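Local coordinates for RNA-dependent RNA Polymerase (Bombyx mori cytoplasmic polyhedrosis virus, PDB 6TZ0), which catalyses RNA-directed RNA synthesis, making plus strands by fully conservative transcription and probably also complementary minus strands during replication of the double-stranded RNA genome, at residues L1161-C1174 against R1197-R1211. Sequence-based numbering, arbitrary orientation.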
loop_
_atom_site.group_PDB
_atom_site.type_symbol
_atom_site.label_atom_id
_atom_site.label_comp_id
_atom_site.label_asym_id
_atom_site.label_seq_id
_atom_site.Cartn_x
_atom_site.Cartn_y
_atom_site.Cartn_z
ATOM N N LEU A 1161 33.290 -27.300 -18.900
ATOM C CA LEU A 1161 34.175 -27.511 -17.765
ATOM C C LEU A 1161 34.370 -28.973 -17.399
ATOM O O LEU A 1161 35.339 -29.291 -16.705
ATOM C CB LEU A 1161 33.630 -26.767 -16.543
ATOM C CG LEU A 1161 33.654 -25.246 -16.617
ATOM C CD1 LEU A 1161 32.880 -24.658 -15.466
ATOM C CD2 LEU A 1161 35.087 -24.775 -16.574
ATOM N N VAL A 1162 33.476 -29.860 -17.830
ATOM C CA VAL A 1162 33.457 -31.251 -17.396
ATOM C C VAL A 1162 33.498 -32.146 -18.627
ATOM O O VAL A 1162 32.698 -31.970 -19.553
ATOM C CB VAL A 1162 32.213 -31.555 -16.536
ATOM C CG1 VAL A 1162 32.136 -33.030 -16.191
ATOM C CG2 VAL A 1162 32.231 -30.727 -15.267
ATOM N N ARG A 1163 34.425 -33.100 -18.636
ATOM C CA ARG A 1163 34.534 -34.065 -19.721
ATOM C C ARG A 1163 33.660 -35.271 -19.412
ATOM O O ARG A 1163 33.939 -36.023 -18.473
ATOM C CB ARG A 1163 35.987 -34.487 -19.925
ATOM C CG ARG A 1163 36.176 -35.427 -21.092
ATOM C CD ARG A 1163 37.642 -35.704 -21.384
ATOM N NE ARG A 1163 38.318 -36.477 -20.345
ATOM C CZ ARG A 1163 38.312 -37.804 -20.279
ATOM N NH1 ARG A 1163 37.658 -38.513 -21.186
ATOM N NH2 ARG A 1163 38.965 -38.422 -19.304
ATOM N N ILE A 1164 32.609 -35.453 -20.194
ATOM C CA ILE A 1164 31.677 -36.567 -20.045
ATOM C C ILE A 1164 31.935 -37.544 -21.183
ATOM O O ILE A 1164 31.895 -37.137 -22.348
ATOM C CB ILE A 1164 30.215 -36.090 -20.061
ATOM C CG1 ILE A 1164 29.959 -35.148 -18.890
ATOM C CG2 ILE A 1164 29.271 -37.270 -20.002
ATOM C CD1 ILE A 1164 28.683 -34.379 -19.011
ATOM N N PRO A 1165 32.227 -38.812 -20.895
ATOM C CA PRO A 1165 32.460 -39.796 -21.963
ATOM C C PRO A 1165 31.193 -40.072 -22.750
ATOM O O PRO A 1165 30.098 -40.152 -22.174
ATOM C CB PRO A 1165 32.919 -41.041 -21.194
ATOM C CG PRO A 1165 33.460 -40.511 -19.925
ATOM C CD PRO A 1165 32.595 -39.345 -19.578
ATOM N N PRO A 1166 31.302 -40.227 -24.074
ATOM C CA PRO A 1166 30.096 -40.300 -24.916
ATOM C C PRO A 1166 29.342 -41.614 -24.831
ATOM O O PRO A 1166 28.247 -41.706 -25.394
ATOM C CB PRO A 1166 30.646 -40.077 -26.326
ATOM C CG PRO A 1166 32.051 -40.544 -26.251
ATOM C CD PRO A 1166 32.536 -40.206 -24.878
ATOM N N SER A 1167 29.873 -42.626 -24.149
ATOM C CA SER A 1167 29.164 -43.888 -23.992
ATOM C C SER A 1167 28.048 -43.819 -22.957
ATOM O O SER A 1167 27.316 -44.801 -22.798
ATOM C CB SER A 1167 30.146 -45.002 -23.616
ATOM O OG SER A 1167 30.698 -44.796 -22.330
ATOM N N TYR A 1168 27.898 -42.698 -22.252
ATOM C CA TYR A 1168 26.817 -42.543 -21.292
ATOM C C TYR A 1168 25.562 -41.938 -21.897
ATOM O O TYR A 1168 24.490 -42.039 -21.295
ATOM C CB TYR A 1168 27.252 -41.669 -20.117
ATOM C CG TYR A 1168 28.365 -42.245 -19.284
ATOM C CD1 TYR A 1168 28.176 -43.405 -18.551
ATOM C CD2 TYR A 1168 29.573 -41.579 -19.156
ATOM C CE1 TYR A 1168 29.180 -43.923 -17.767
ATOM C CE2 TYR A 1168 30.582 -42.086 -18.366
ATOM C CZ TYR A 1168 30.378 -43.255 -17.674
ATOM O OH TYR A 1168 31.383 -43.760 -16.890
ATOM N N TYR A 1169 25.670 -41.316 -23.064
ATOM C CA TYR A 1169 24.533 -40.681 -23.726
ATOM C C TYR A 1169 23.666 -41.771 -24.340
ATOM O O TYR A 1169 23.840 -42.164 -25.492
ATOM C CB TYR A 1169 25.020 -39.684 -24.764
ATOM C CG TYR A 1169 25.695 -38.487 -24.149
ATOM C CD1 TYR A 1169 24.955 -37.395 -23.727
ATOM C CD2 TYR A 1169 27.067 -38.459 -23.969
ATOM C CE1 TYR A 1169 25.567 -36.301 -23.156
ATOM C CE2 TYR A 1169 27.688 -37.368 -23.398
ATOM C CZ TYR A 1169 26.932 -36.296 -22.995
ATOM O OH TYR A 1169 27.547 -35.207 -22.428
ATOM N N VAL A 1170 22.718 -42.267 -23.548
ATOM C CA VAL A 1170 21.855 -43.372 -23.939
ATOM C C VAL A 1170 20.401 -42.962 -24.042
ATOM O O VAL A 1170 19.543 -43.821 -24.290
ATOM C CB VAL A 1170 22.002 -44.562 -22.974
ATOM C CG1 VAL A 1170 23.434 -45.051 -22.962
ATOM C CG2 VAL A 1170 21.556 -44.169 -21.581
ATOM N N SER A 1171 20.089 -41.684 -23.861
ATOM C CA SER A 1171 18.719 -41.218 -23.983
ATOM C C SER A 1171 18.731 -39.765 -24.426
ATOM O O SER A 1171 19.739 -39.067 -24.302
ATOM C CB SER A 1171 17.950 -41.373 -22.671
ATOM O OG SER A 1171 16.638 -40.856 -22.793
ATOM N N THR A 1172 17.584 -39.316 -24.935
ATOM C CA THR A 1172 17.440 -37.958 -25.443
ATOM C C THR A 1172 17.475 -36.903 -24.348
ATOM O O THR A 1172 17.671 -35.723 -24.652
ATOM C CB THR A 1172 16.137 -37.837 -26.236
ATOM O OG1 THR A 1172 16.042 -36.530 -26.812
ATOM C CG2 THR A 1172 14.935 -38.088 -25.344
ATOM N N GLN A 1173 17.306 -37.299 -23.091
ATOM C CA GLN A 1173 17.334 -36.390 -21.958
ATOM C C GLN A 1173 18.532 -36.641 -21.055
ATOM O O GLN A 1173 18.482 -36.334 -19.864
ATOM C CB GLN A 1173 16.022 -36.507 -21.192
ATOM C CG GLN A 1173 15.688 -37.925 -20.814
ATOM C CD GLN A 1173 14.300 -38.045 -20.247
ATOM O OE1 GLN A 1173 13.610 -37.047 -20.057
ATOM N NE2 GLN A 1173 13.876 -39.272 -19.973
ATOM N N CYS A 1174 19.607 -37.207 -21.606
ATOM C CA CYS A 1174 20.847 -37.357 -20.860
ATOM C C CYS A 1174 21.669 -36.081 -20.854
ATOM O O CYS A 1174 22.357 -35.812 -19.869
ATOM C CB CYS A 1174 21.691 -38.489 -21.437
ATOM S SG CYS A 1174 21.055 -40.138 -21.144
ATOM N N ARG A 1197 40.051 -29.227 -14.806
ATOM C CA ARG A 1197 38.930 -29.793 -15.542
ATOM C C ARG A 1197 38.443 -31.060 -14.854
ATOM O O ARG A 1197 39.239 -31.859 -14.358
ATOM C CB ARG A 1197 39.337 -30.086 -16.987
ATOM C CG ARG A 1197 38.187 -30.512 -17.882
ATOM C CD ARG A 1197 38.587 -30.682 -19.329
ATOM N NE ARG A 1197 39.467 -31.822 -19.544
ATOM C CZ ARG A 1197 40.047 -32.100 -20.705
ATOM N NH1 ARG A 1197 39.833 -31.321 -21.754
ATOM N NH2 ARG A 1197 40.831 -33.160 -20.821
ATOM N N LEU A 1198 37.129 -31.243 -14.821
ATOM C CA LEU A 1198 36.528 -32.395 -14.172
ATOM C C LEU A 1198 36.184 -33.481 -15.181
ATOM O O LEU A 1198 35.979 -33.224 -16.368
ATOM C CB LEU A 1198 35.271 -31.986 -13.405
ATOM C CG LEU A 1198 35.521 -31.040 -12.236
ATOM C CD1 LEU A 1198 34.214 -30.612 -11.604
ATOM C CD2 LEU A 1198 36.424 -31.698 -11.220
ATOM N N GLY A 1199 36.128 -34.712 -14.684
ATOM C CA GLY A 1199 35.677 -35.849 -15.460
ATOM C C GLY A 1199 34.604 -36.609 -14.711
ATOM O O GLY A 1199 34.811 -37.001 -13.561
ATOM N N MET A 1200 33.454 -36.818 -15.339
ATOM C CA MET A 1200 32.291 -37.355 -14.649
ATOM C C MET A 1200 32.239 -38.871 -14.791
ATOM O O MET A 1200 32.395 -39.404 -15.892
ATOM C CB MET A 1200 31.009 -36.731 -15.199
ATOM C CG MET A 1200 29.760 -37.083 -14.409
ATOM S SD MET A 1200 28.279 -36.269 -15.025
ATOM C CE MET A 1200 27.957 -37.248 -16.478
ATOM N N VAL A 1201 32.020 -39.557 -13.674
ATOM C CA VAL A 1201 31.796 -40.996 -13.658
ATOM C C VAL A 1201 30.377 -41.253 -13.170
ATOM O O VAL A 1201 29.855 -40.516 -12.328
ATOM C CB VAL A 1201 32.840 -41.733 -12.792
ATOM C CG1 VAL A 1201 34.205 -41.622 -13.426
ATOM C CG2 VAL A 1201 32.901 -41.148 -11.401
ATOM N N LEU A 1202 29.743 -42.278 -13.729
ATOM C CA LEU A 1202 28.358 -42.595 -13.427
ATOM C C LEU A 1202 28.252 -44.019 -12.907
ATOM O O LEU A 1202 29.171 -44.827 -13.043
ATOM C CB LEU A 1202 27.464 -42.429 -14.659
ATOM C CG LEU A 1202 27.341 -41.011 -15.217
ATOM C CD1 LEU A 1202 26.496 -40.988 -16.465
ATOM C CD2 LEU A 1202 26.763 -40.076 -14.188
ATOM N N HIS A 1203 27.114 -44.310 -12.303
ATOM C CA HIS A 1203 26.751 -45.595 -11.731
ATOM C C HIS A 1203 25.940 -46.393 -12.747
ATOM O O HIS A 1203 25.139 -45.814 -13.485
ATOM C CB HIS A 1203 25.955 -45.379 -10.446
ATOM C CG HIS A 1203 25.691 -46.623 -9.654
ATOM N ND1 HIS A 1203 24.491 -47.291 -9.702
ATOM C CD2 HIS A 1203 26.472 -47.322 -8.799
ATOM C CE1 HIS A 1203 24.539 -48.344 -8.907
ATOM N NE2 HIS A 1203 25.733 -48.386 -8.348
ATOM N N PRO A 1204 26.173 -47.707 -12.848
ATOM C CA PRO A 1204 25.413 -48.513 -13.819
ATOM C C PRO A 1204 23.927 -48.581 -13.522
ATOM O O PRO A 1204 23.123 -48.751 -14.446
ATOM C CB PRO A 1204 26.076 -49.892 -13.714
ATOM C CG PRO A 1204 27.439 -49.613 -13.217
ATOM C CD PRO A 1204 27.300 -48.460 -12.278
ATOM N N GLY A 1205 23.541 -48.440 -12.255
ATOM C CA GLY A 1205 22.142 -48.282 -11.920
ATOM C C GLY A 1205 21.550 -46.979 -12.411
ATOM O O GLY A 1205 20.368 -46.930 -12.754
ATOM N N LEU A 1206 22.357 -45.916 -12.475
ATOM C CA LEU A 1206 21.877 -44.660 -13.046
ATOM C C LEU A 1206 21.619 -44.808 -14.540
ATOM O O LEU A 1206 20.603 -44.322 -15.048
ATOM C CB LEU A 1206 22.884 -43.541 -12.771
ATOM C CG LEU A 1206 22.552 -42.061 -13.004
ATOM C CD1 LEU A 1206 23.347 -41.247 -12.018
ATOM C CD2 LEU A 1206 22.868 -41.573 -14.411
ATOM N N ILE A 1207 22.523 -45.493 -15.248
ATOM C CA ILE A 1207 22.339 -45.763 -16.671
ATOM C C ILE A 1207 21.121 -46.649 -16.889
ATOM O O ILE A 1207 20.319 -46.416 -17.802
ATOM C CB ILE A 1207 23.614 -46.402 -17.252
ATOM C CG1 ILE A 1207 24.828 -45.515 -16.986
ATOM C CG2 ILE A 1207 23.470 -46.640 -18.739
ATOM C CD1 ILE A 1207 24.721 -44.143 -17.589
ATOM N N ALA A 1208 20.946 -47.654 -16.027
ATOM C CA ALA A 1208 19.806 -48.556 -16.129
ATOM C C ALA A 1208 18.494 -47.856 -15.807
ATOM O O ALA A 1208 17.449 -48.226 -16.348
ATOM C CB ALA A 1208 20.008 -49.752 -15.200
ATOM N N TYR A 1209 18.526 -46.852 -14.935
ATOM C CA TYR A 1209 17.318 -46.101 -14.635
ATOM C C TYR A 1209 16.981 -45.114 -15.741
ATOM O O TYR A 1209 15.802 -44.856 -15.998
ATOM C CB TYR A 1209 17.467 -45.367 -13.302
ATOM C CG TYR A 1209 16.211 -44.645 -12.882
ATOM C CD1 TYR A 1209 15.137 -45.342 -12.349
ATOM C CD2 TYR A 1209 16.092 -43.270 -13.036
ATOM C CE1 TYR A 1209 13.982 -44.694 -11.979
ATOM C CE2 TYR A 1209 14.938 -42.611 -12.667
ATOM C CZ TYR A 1209 13.889 -43.330 -12.138
ATOM O OH TYR A 1209 12.740 -42.681 -11.767
ATOM N N VAL A 1210 17.992 -44.548 -16.398
ATOM C CA VAL A 1210 17.712 -43.590 -17.462
ATOM C C VAL A 1210 17.268 -44.308 -18.740
ATOM O O VAL A 1210 16.385 -43.819 -19.457
ATOM C CB VAL A 1210 18.935 -42.677 -17.670
ATOM C CG1 VAL A 1210 18.761 -41.784 -18.861
ATOM C CG2 VAL A 1210 19.113 -41.793 -16.461
ATOM N N ARG A 1211 17.824 -45.496 -19.020
ATOM C CA ARG A 1211 17.342 -46.290 -20.151
ATOM C C ARG A 1211 15.900 -46.740 -19.945
ATOM O O ARG A 1211 15.110 -46.766 -20.895
ATOM C CB ARG A 1211 18.215 -47.522 -20.375
ATOM C CG ARG A 1211 19.608 -47.297 -20.909
ATOM C CD ARG A 1211 20.245 -48.657 -21.147
ATOM N NE ARG A 1211 21.671 -48.595 -21.439
ATOM C CZ ARG A 1211 22.183 -48.466 -22.656
ATOM N NH1 ARG A 1211 21.384 -48.370 -23.707
ATOM N NH2 ARG A 1211 23.498 -48.431 -22.821
#
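Tyr1168 lies with one face of its ring against Leu1202, whose CD1 sits 3.9 Å from the centroid of the Tyr1168 ring in a CH-pi contact displaced toward CG and CD1. The two side chains run past each other in opposite directions, while the Ile1207 side chain crosses that of Tyr1168 at about a right angle, its CD1 touching Tyr1168 CD1. Further back along the strand, Met1200 extends CG anti to its backbone N (chi1 -172°) and then bends at its last torsion, which brings CE to 3.8 Å from Ile1164 CG2 and also against CG1 and CD1 of that residue. Met1200 CB meanwhile meets Val1162 CG1, and Val1162 CG2 rests on Leu1198 CB.

Strands 1162-1163 and 1196-1202 pair in parallel through three backbone hydrogen bonds, the shortest from Arg1163 N to Leu1198 O at 2.8 Å. They are the two strands of a beta-alpha-beta unit whose connecting helix, 1174-1188, packs on Val1162, Met1200 and Leu1202; strand 1022-1027 flanks 1196-1202 on its other edge, in the C-terminal region of the polymerase. On the face of the sheet opposite Val1162, Arg1163 NE lies 4.2 Å from Arg1197 NH2, the two guanidinium planes 61° apart. Glu1027 forms salt bridges with both and probably offsets their like charges.

Beyond the strands, residues 1170-1174 lie against the last modelled helix, 1204-1211. Val1170 points its CB at the helix and crosses Arg1211 nearly at right angles: CG1 stands 3.3 Å above the guanidinium plane, toward its rim, and CG2 meets the aliphatic CG of Arg1211. Val1210 directs CG1 toward residues 1171 and 1174, where it touches Cys1174 SG at 3.6 Å and Ser1171 CB; the same sulfur accepts a weak hydrogen bond from Val1170 N.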